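Local coordinates for antisigma-factor antagonist STAS (Rhodobacter sphaeroides, PDB 3LKL), which probably transports sulfate or related anions across the membrane as a SulP-family protein, this chain being its C-terminal STAS domain, at residues V50-W56 / E85-L90. Numbering follows the deposited sequence.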
# COMPACT_ATOMS: atom_id res chain seq x y z
N VAL A 50 -5.66 7.29 -1.17
CA VAL A 50 -5.00 6.01 -1.36
C VAL A 50 -3.45 6.06 -1.05
O VAL A 50 -2.73 5.10 -1.41
CB VAL A 50 -5.24 5.50 -2.80
CG1 VAL A 50 -6.71 5.16 -2.99
CG2 VAL A 50 -4.79 6.54 -3.86
N SER A 51 -2.98 7.15 -0.41
CA SER A 51 -1.56 7.36 -0.11
C SER A 51 -0.90 6.22 0.67
O SER A 51 0.27 5.92 0.40
CB SER A 51 -1.27 8.73 0.54
OG SER A 51 -1.98 8.91 1.76
N ARG A 52 -1.68 5.49 1.49
CA ARG A 52 -1.15 4.39 2.27
C ARG A 52 -1.41 3.04 1.64
O ARG A 52 -1.44 2.03 2.33
CB ARG A 52 -1.82 4.38 3.66
CG ARG A 52 -1.44 5.55 4.54
CD ARG A 52 -2.55 5.92 5.56
NE ARG A 52 -2.31 7.28 6.08
CZ ARG A 52 -2.88 8.40 5.61
NH1 ARG A 52 -3.75 8.37 4.62
NH2 ARG A 52 -2.57 9.58 6.13
N ALA A 53 -1.67 3.00 0.33
CA ALA A 53 -2.05 1.74 -0.29
C ALA A 53 -1.20 1.54 -1.55
O ALA A 53 -0.53 2.45 -1.99
CB ALA A 53 -3.60 1.76 -0.65
N HIS A 54 -1.22 0.34 -2.09
CA HIS A 54 -0.53 0.05 -3.34
C HIS A 54 -1.57 -0.52 -4.24
O HIS A 54 -2.34 -1.42 -3.84
CB HIS A 54 0.51 -1.02 -3.18
CG HIS A 54 1.63 -0.64 -2.29
ND1 HIS A 54 2.45 0.44 -2.53
CD2 HIS A 54 2.04 -1.17 -1.12
CE1 HIS A 54 3.31 0.56 -1.54
NE2 HIS A 54 3.10 -0.43 -0.68
N ILE A 55 -1.60 0.00 -5.45
CA ILE A 55 -2.53 -0.50 -6.47
C ILE A 55 -1.66 -1.47 -7.31
O ILE A 55 -0.66 -1.07 -7.85
CB ILE A 55 -3.13 0.64 -7.28
CG1 ILE A 55 -4.02 1.53 -6.36
CG2 ILE A 55 -3.89 0.07 -8.39
CD1 ILE A 55 -4.56 2.74 -7.07
N TRP A 56 -2.06 -2.72 -7.34
CA TRP A 56 -1.26 -3.79 -7.89
C TRP A 56 -1.74 -4.29 -9.22
O TRP A 56 -1.06 -5.11 -9.82
CB TRP A 56 -1.30 -4.96 -6.93
CG TRP A 56 -0.54 -4.72 -5.69
CD1 TRP A 56 -1.02 -4.70 -4.45
CD2 TRP A 56 0.86 -4.49 -5.61
NE1 TRP A 56 -0.00 -4.45 -3.55
CE2 TRP A 56 1.17 -4.37 -4.26
CE3 TRP A 56 1.90 -4.42 -6.57
CZ2 TRP A 56 2.45 -4.08 -3.82
CZ3 TRP A 56 3.16 -4.21 -6.14
CH2 TRP A 56 3.44 -4.02 -4.79
N GLU A 85 1.67 7.86 -5.36
CA GLU A 85 2.31 6.85 -4.48
C GLU A 85 1.66 5.45 -4.63
O GLU A 85 2.35 4.42 -4.73
CB GLU A 85 2.21 7.32 -3.06
CG GLU A 85 2.98 8.59 -2.80
CD GLU A 85 2.19 9.59 -1.96
OE1 GLU A 85 1.56 10.52 -2.59
OE2 GLU A 85 2.17 9.45 -0.70
N ALA A 86 0.34 5.39 -4.68
CA ALA A 86 -0.41 4.08 -4.78
C ALA A 86 -0.16 3.36 -6.06
O ALA A 86 -0.09 2.11 -6.13
CB ALA A 86 -1.98 4.29 -4.57
N SER A 87 -0.03 4.15 -7.10
CA SER A 87 0.09 3.62 -8.40
C SER A 87 1.53 3.46 -8.92
O SER A 87 1.70 2.85 -9.95
CB SER A 87 -0.69 4.52 -9.33
OG SER A 87 0.10 5.62 -9.72
N GLU A 88 2.53 3.97 -8.19
CA GLU A 88 3.95 3.91 -8.60
C GLU A 88 4.29 2.45 -8.97
O GLU A 88 4.89 2.17 -10.02
CB GLU A 88 4.86 4.40 -7.44
CG GLU A 88 6.22 4.92 -7.75
CD GLU A 88 6.99 5.24 -6.46
OE1 GLU A 88 6.35 5.30 -5.37
OE2 GLU A 88 8.23 5.47 -6.54
N THR A 89 3.86 1.53 -8.11
CA THR A 89 4.18 0.11 -8.18
C THR A 89 3.93 -0.47 -9.55
O THR A 89 4.87 -0.93 -10.29
CB THR A 89 3.25 -0.68 -7.15
OG1 THR A 89 1.91 -0.03 -7.06
CG2 THR A 89 3.98 -0.77 -5.80
N LEU A 90 2.66 -0.39 -9.87
CA LEU A 90 2.09 -0.93 -11.02
C LEU A 90 2.48 -0.18 -12.28
O LEU A 90 2.63 -0.81 -13.31
CB LEU A 90 0.58 -0.87 -10.88
CG LEU A 90 -0.30 -1.45 -11.97
CD1 LEU A 90 -0.14 -3.00 -12.15
CD2 LEU A 90 -1.74 -1.07 -11.65
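The indole of Trp56 meets Thr89 at the far end of its six-membered ring: CH2 lies 3.4 Å from Thr89 CG2, approached obliquely, while His54 CB lies over one face, near the ring's margin. The same methyl sits 3.8 Å from His54 ND1, so it serves both rings; Trp56 NE1 is hydrogen-bonded to Gln24 and His54 NE2 to Asp65 of the second subunit. In this STAS domain, an alpha/beta fold, the contact seats the last helix of this chain, 83-92, against the short strand 53-55, which follows a type I turn after strand 45-50. Axes of the two short segments run 5.5 Å apart at 40°. Two hydrogen bonds join them. Ile55 N gives a nearly straight one, 174° at the hydrogen, to the helix carbonyl Ala86 O, and Ile55 O accepts Thr89 OG1 from above its carbonyl plane. With OG1 set between the backbone N and the carbonyl carbon (chi1 34°), the hydroxyl of Thr89 reaches this oxygen and CG2 is left for the rings. A valine in its place, lacking the hydroxyl, would probably leave Ile55 O without this donor and weaken the tie between strand and helix. Farther back along the helix, the Ala86 methyl fits among Val50 CG2, Ile55 CG1 and Ile55 CD1; this apolar side continues through Ile55 CG2 to Leu90 CD2, 4.1 Å away, and Ile55 also packs on helix 58-73. Small size at Ala86 matches the close backbones: its CA makes a CA-H...O contact of 3.2 Å with Ala53 O.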